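Local structure of cysteine synthase 3 (Entamoeba histolytica, 6KR5) at residues Val27-His30 and Gly31-Asp34; Gly192-Gly195 and Thr196-Gly199; Gly240-Thr243 and Asp244-Lys248. The protein catalyses the pyridoxal-phosphate-dependent formation of cysteine from O-acetylserine and sulfide, as an O-acetylserine sulfhydrylase. One frame throughout, in Å; residues are numbered along the deposited sequence.

Contact 1: Val27-His30 and Gly31-Asp34; sequences VELH and GVTD
Where the chain leaves strand 26-28, the backbone folds back after His30, so that Thr33 N lies 3.5 Å from His30 O in a weak hydrogen bond (133° at the hydrogen), and Gly31-Asp34 forms a type I beta turn. That turn is itself loosely closed, with a weak bond between Asp34 N and Gly31 O. Both branches of Thr33 turn back to the residues before the turn. Its hydroxyl, set between the backbone N and the carbonyl carbon (chi1 66°), brings OG1 to 3.0 Å from His30 O, while a water sits 2.7 Å from the same Thr33 OG1. The single hydroxyl proton has more than one possible acceptor, and its choice is not settled. The water also donates weakly to Leu29 O, bridging Leu29, two residues ahead of the turn, to Thr33 within it.

The methyl branch meets carbon instead: Thr33 CG2 packs on Leu29 CB at 3.6 Å. Farther along the leucine, Leu29 CD1 touches Val32 CG2 at 3.8 Å, the two side chains crossing at a slant. Glu28 OE1 lies in the plane of the His30 ring at its edge, 2.8 Å from His30 NE2, in a bent and weak bond; the same nitrogen also has a weak bond to His15 O of the second subunit.

The turn receives the end of helix 259-273, whose Asp273 carboxylate accepts from the backbone N of His30, Gly31 and Val32. Lys327 of helix 327-335 binds Asp34 and Gly31 O. Leu29, Val32 and Thr33 pack against helix 279-292, and strand 26-28 runs antiparallel to strand 43-48 while Val27 carries the sheet, by a parallel ladder, into the second subunit.

Contact 2: Gly192-Gly195 and Thr196-Gly199; sequences GTAG and TVIG. With PLP (pyridoxal-5'-phosphate), chain D.
Ala194 and Gly195 start the helix that Ile198 and Gly199 continue, and three kinds of interaction meet in this first turn. The first is helical backbone bonding. Ile198 N donates to Ala194 O at 3.1 Å, and Gly199 N donates to Gly195 O at 2.8 Å. Ala194 holds the N-cap position.

The second kind is phosphate binding, in which backbone and hydroxyl donors share the three terminal oxygens of pyridoxal phosphate. Gly192 N, at 2.7 Å from PLP O1P, and Ala194 N grip one oxygen together. A second takes two bonds from Thr193, through its backbone N and through OG1, which donates to PLP O2P at 2.6 Å. Thr196 likewise gives two to the third, with OG1 2.7 Å from PLP O3P and its backbone N alongside. Thr193 OG1 also accepts from Gly195 N at 3.1 Å, closing an ST turn, and is hydrogen-bonded to Asn165 ND2; with two donors pointing at it, the hydroxyl gives its own proton to the phosphate, an arrangement that probably limits its rotation. The helix start would probably stabilise the anion further. Elsewhere in the pocket, Ser280 OG and Asn88 ND2 are also hydrogen-bonded to the cofactor.

Apolar packing is the third and lightest kind. Ala194 CB lies 4.0 Å from Val197 CG1 and slightly farther from Ile198 CG1.

The glycine- and threonine-rich loop is the phosphate-binding element of fold type II PLP enzymes. It links strand 186-190 to helix 195-207: Thr196 and Val197 pack on Ser189 of that strand, and Val197 also meets Val213 and Ala215 of the neighbouring strand 212-218, so the helix start lies against two adjacent parallel strands of the mixed sheet.

Contact 3: Gly240-Thr243 and Asp244-Lys248; sequences GFVT and DIYKK
Thr243 and Tyr246 close a local beta turn in the long loop between strands 212-218 and 253-257, next to the phosphate-binding loop. Tyr246 N reaches both oxygens of Thr243: the carbonyl Thr243 O at 3.1 Å and the hydroxyl Thr243 OG1 at 3.3 Å. Both bonds are weak and bent, as expected when one N-H is divided between two acceptors. With chi1 at 69° the threonine hydroxyl is folded over its own backbone, on the side of Tyr246 N. Its main partner outside the turn is Thr193 O.

Two waters bridge the backbone and side chains. One donates to Thr243 O at 2.8 Å and to Tyr246 O at 3.0 Å, spanning the turn, while another donates to Val242 O and, at 2.7 Å, to Asp244 OD1. Val242 CG1 meets Tyr246 CD2 obliquely at 4.0 Å, a light apolar contact.

Within the turn Ile245 packs on Asn165 and Thr166 of helix 163-167; just after it Lys247 makes a salt bridge with Glu202. With the side chain of Ile245 about 7 Å from the cofactor and Thr243 tied to the phosphate loop, this beta turn with helical central residues is consistent with a second-shell element of a pyridoxal-phosphate site.

How the contacts relate
Contacts 2 and 3 form one neighbourhood, their centres about 9 Å apart. Thr193 O, in the phosphate loop, lies 2.7 Å from Thr243 OG1 in a probable hydrogen bond, which joins contact 3 to a residue that binds the cofactor and probably helps to position it. Packing adds to this, with Ile198 CD1 3.6 Å from Lys247 N. Contact 1 stands apart: its centre is about 25 Å from that of contact 2 and about 31 Å from that of contact 3, and the nearest atoms are about 15 and 22 Å away. Contact 2 binds the phosphate directly, contact 3 lies behind it, and contact 1 lies far away beside the second subunit.

Contact 1: Val27-His30 and Gly31-Asp34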
# COMPACT_ATOMS: atom_id res chain seq x y z
N VAL B 27 10.03 -11.52 2.84
CA VAL B 27 9.12 -12.33 3.65
C VAL B 27 9.15 -13.78 3.18
O VAL B 27 9.14 -14.06 1.97
CB VAL B 27 7.68 -11.77 3.57
CG1 VAL B 27 6.72 -12.58 4.46
CG2 VAL B 27 7.67 -10.29 3.96
N GLU B 28 9.14 -14.71 4.13
CA GLU B 28 9.06 -16.13 3.79
C GLU B 28 7.68 -16.51 3.29
O GLU B 28 6.66 -16.14 3.90
CB GLU B 28 9.39 -16.99 5.02
CG GLU B 28 10.77 -16.78 5.62
CD GLU B 28 10.95 -17.53 6.94
OE1 GLU B 28 9.94 -17.92 7.57
OE2 GLU B 28 12.11 -17.73 7.35
N LEU B 29 7.64 -17.30 2.20
CA LEU B 29 6.43 -18.02 1.80
C LEU B 29 6.35 -19.35 2.54
O LEU B 29 7.36 -20.01 2.76
CB LEU B 29 6.45 -18.28 0.29
CG LEU B 29 6.19 -17.09 -0.61
CD1 LEU B 29 6.14 -17.56 -2.07
CD2 LEU B 29 4.91 -16.36 -0.22
N HIS B 30 5.12 -19.74 2.92
CA HIS B 30 4.91 -21.01 3.62
C HIS B 30 3.71 -21.75 3.08
O HIS B 30 3.76 -22.97 2.88
CB HIS B 30 4.72 -20.78 5.13
CG HIS B 30 5.92 -20.20 5.81
ND1 HIS B 30 7.07 -20.93 6.02
CD2 HIS B 30 6.14 -18.98 6.34
CE1 HIS B 30 7.96 -20.16 6.64
NE2 HIS B 30 7.41 -18.98 6.85
N GLY B 31 2.61 -21.04 2.85
CA GLY B 31 1.39 -21.69 2.44
C GLY B 31 1.50 -22.32 1.07
O GLY B 31 1.16 -23.49 0.88
N VAL B 32 2.00 -21.56 0.10
CA VAL B 32 2.10 -22.07 -1.27
C VAL B 32 3.37 -22.87 -1.52
O VAL B 32 3.51 -23.44 -2.60
CB VAL B 32 1.99 -20.94 -2.32
CG1 VAL B 32 0.61 -20.30 -2.25
CG2 VAL B 32 3.11 -19.91 -2.16
N THR B 33 4.29 -22.93 -0.55
CA THR B 33 5.46 -23.79 -0.66
C THR B 33 5.22 -25.17 -0.07
O THR B 33 6.11 -26.03 -0.16
CB THR B 33 6.68 -23.16 0.03
OG1 THR B 33 6.44 -23.08 1.44
CG2 THR B 33 6.96 -21.77 -0.54
N ASP B 34 4.04 -25.39 0.51
CA ASP B 34 3.63 -26.65 1.13
C ASP B 34 3.19 -27.60 0.02
O ASP B 34 2.00 -27.78 -0.26
CB ASP B 34 2.52 -26.37 2.14
CG ASP B 34 1.98 -27.63 2.81
OD1 ASP B 34 2.69 -28.65 2.89
OD2 ASP B 34 0.82 -27.56 3.27
O HOH W 1 8.96 -23.01 2.43

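Contact 2: Gly192-Gly195 and Thr196-Gly199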
# COMPACT_ATOMS: atom_id res chain seq x y z
N GLY B 192 9.26 -6.26 -17.33
CA GLY B 192 8.56 -5.22 -18.07
C GLY B 192 9.57 -4.37 -18.82
O GLY B 192 9.81 -4.61 -20.02
N THR B 193 10.18 -3.40 -18.12
CA THR B 193 11.27 -2.63 -18.71
C THR B 193 12.58 -3.40 -18.70
O THR B 193 13.50 -3.04 -19.46
CB THR B 193 11.49 -1.30 -17.97
OG1 THR B 193 12.00 -1.55 -16.65
CG2 THR B 193 10.19 -0.49 -17.89
N ALA B 194 12.69 -4.41 -17.85
CA ALA B 194 13.87 -5.23 -17.53
C ALA B 194 14.80 -4.51 -16.57
O ALA B 194 15.84 -5.07 -16.22
CB ALA B 194 14.65 -5.68 -18.79
N GLY B 195 14.45 -3.32 -16.07
CA GLY B 195 15.30 -2.66 -15.10
C GLY B 195 15.58 -3.50 -13.87
O GLY B 195 16.71 -3.51 -13.36
N THR B 196 14.57 -4.21 -13.37
CA THR B 196 14.75 -5.00 -12.15
C THR B 196 15.65 -6.19 -12.40
O THR B 196 16.63 -6.40 -11.67
CB THR B 196 13.41 -5.47 -11.60
OG1 THR B 196 12.59 -4.34 -11.27
CG2 THR B 196 13.63 -6.28 -10.34
N VAL B 197 15.34 -6.99 -13.43
CA VAL B 197 16.09 -8.23 -13.61
C VAL B 197 17.56 -7.92 -13.92
O VAL B 197 18.46 -8.57 -13.38
CB VAL B 197 15.43 -9.12 -14.69
CG1 VAL B 197 15.56 -8.56 -16.10
CG2 VAL B 197 15.99 -10.55 -14.63
N ILE B 198 17.81 -6.89 -14.73
CA ILE B 198 19.18 -6.55 -15.09
C ILE B 198 19.87 -5.82 -13.94
O ILE B 198 21.02 -6.12 -13.61
CB ILE B 198 19.22 -5.72 -16.39
CG1 ILE B 198 18.62 -6.50 -17.57
CG2 ILE B 198 20.66 -5.26 -16.69
CD1 ILE B 198 19.12 -7.94 -17.69
N GLY B 199 19.19 -4.86 -13.32
CA GLY B 199 19.80 -4.12 -12.23
C GLY B 199 20.07 -4.98 -11.01
O GLY B 199 21.17 -4.95 -10.44
N1 PLP D . 5.05 -5.81 -12.71
C2 PLP D . 4.56 -4.55 -12.50
C2A PLP D . 3.21 -4.40 -11.87
C3 PLP D . 5.32 -3.45 -12.86
O3 PLP D . 4.82 -2.20 -12.64
C4 PLP D . 6.58 -3.62 -13.43
C4A PLP D . 7.37 -2.46 -13.91
O4A PLP D . 6.91 -1.32 -13.82
C5 PLP D . 7.06 -4.92 -13.63
C6 PLP D . 6.28 -5.99 -13.28
C5A PLP D . 8.40 -5.19 -14.29
O4P PLP D . 9.49 -4.58 -13.67
P PLP D . 10.67 -4.07 -14.63
O1P PLP D . 11.04 -5.21 -15.55
O2P PLP D . 10.13 -2.91 -15.43
O3P PLP D . 11.79 -3.67 -13.75

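Contact 3: Gly240-Thr243 and Asp244-Lys248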
# COMPACT_ATOMS: atom_id res chain seq x y z
N GLY B 240 6.21 -6.90 -25.32
CA GLY B 240 6.08 -7.27 -26.72
C GLY B 240 7.30 -6.98 -27.56
O GLY B 240 7.23 -7.15 -28.78
N PHE B 241 8.40 -6.56 -26.94
CA PHE B 241 9.66 -6.31 -27.63
C PHE B 241 10.77 -6.52 -26.62
O PHE B 241 10.53 -6.51 -25.41
CB PHE B 241 9.72 -4.89 -28.24
CG PHE B 241 9.54 -3.78 -27.23
CD1 PHE B 241 8.27 -3.36 -26.87
CD2 PHE B 241 10.63 -3.19 -26.62
CE1 PHE B 241 8.09 -2.35 -25.94
CE2 PHE B 241 10.45 -2.18 -25.67
CZ PHE B 241 9.18 -1.77 -25.34
N VAL B 242 11.98 -6.73 -27.12
CA VAL B 242 13.14 -6.84 -26.24
C VAL B 242 13.61 -5.42 -25.94
O VAL B 242 13.93 -4.66 -26.86
CB VAL B 242 14.26 -7.67 -26.88
CG1 VAL B 242 15.42 -7.81 -25.92
CG2 VAL B 242 13.73 -9.04 -27.25
N THR B 243 13.61 -5.04 -24.67
CA THR B 243 13.85 -3.64 -24.32
C THR B 243 15.33 -3.30 -24.40
O THR B 243 16.21 -4.16 -24.34
CB THR B 243 13.33 -3.33 -22.92
OG1 THR B 243 14.14 -4.01 -21.94
CG2 THR B 243 11.88 -3.77 -22.78
N ASP B 244 15.61 -1.99 -24.52
CA ASP B 244 16.99 -1.53 -24.60
C ASP B 244 17.77 -1.86 -23.32
O ASP B 244 18.99 -2.03 -23.37
CB ASP B 244 17.03 -0.02 -24.87
CG ASP B 244 16.74 0.33 -26.32
OD1 ASP B 244 16.82 -0.56 -27.18
OD2 ASP B 244 16.44 1.51 -26.59
N ILE B 245 17.09 -1.95 -22.18
CA ILE B 245 17.76 -2.28 -20.93
C ILE B 245 18.17 -3.75 -20.87
O ILE B 245 19.17 -4.10 -20.23
CB ILE B 245 16.84 -1.90 -19.74
CG1 ILE B 245 16.77 -0.39 -19.59
CG2 ILE B 245 17.31 -2.56 -18.45
CD1 ILE B 245 15.70 0.10 -18.61
N TYR B 246 17.39 -4.62 -21.51
CA TYR B 246 17.65 -6.06 -21.40
C TYR B 246 19.04 -6.41 -21.90
O TYR B 246 19.46 -5.98 -22.98
CB TYR B 246 16.60 -6.84 -22.19
CG TYR B 246 16.59 -8.31 -21.83
CD1 TYR B 246 15.98 -8.74 -20.66
CD2 TYR B 246 17.21 -9.25 -22.64
CE1 TYR B 246 15.97 -10.09 -20.32
CE2 TYR B 246 17.21 -10.59 -22.30
CZ TYR B 246 16.59 -11.00 -21.14
OH TYR B 246 16.57 -12.32 -20.78
N LYS B 247 19.75 -7.21 -21.11
CA LYS B 247 21.08 -7.73 -21.46
C LYS B 247 21.03 -9.24 -21.27
O LYS B 247 21.08 -9.72 -20.13
CB LYS B 247 22.17 -7.14 -20.58
CG LYS B 247 22.49 -5.69 -20.78
CD LYS B 247 23.42 -5.24 -19.67
CE LYS B 247 24.52 -4.34 -20.18
NZ LYS B 247 25.47 -3.99 -19.08
N LYS B 248 20.96 -9.99 -22.37
CA LYS B 248 20.76 -11.43 -22.28
C LYS B 248 21.87 -12.11 -21.48
O LYS B 248 21.63 -13.14 -20.83
CB LYS B 248 20.66 -12.04 -23.68
CG LYS B 248 21.93 -11.88 -24.50
CD LYS B 248 21.81 -12.61 -25.83
CE LYS B 248 23.06 -12.41 -26.67
NZ LYS B 248 23.40 -10.97 -26.84
O HOH W 2 16.16 -3.09 -27.68
O HOH W 3 18.45 -5.25 -25.66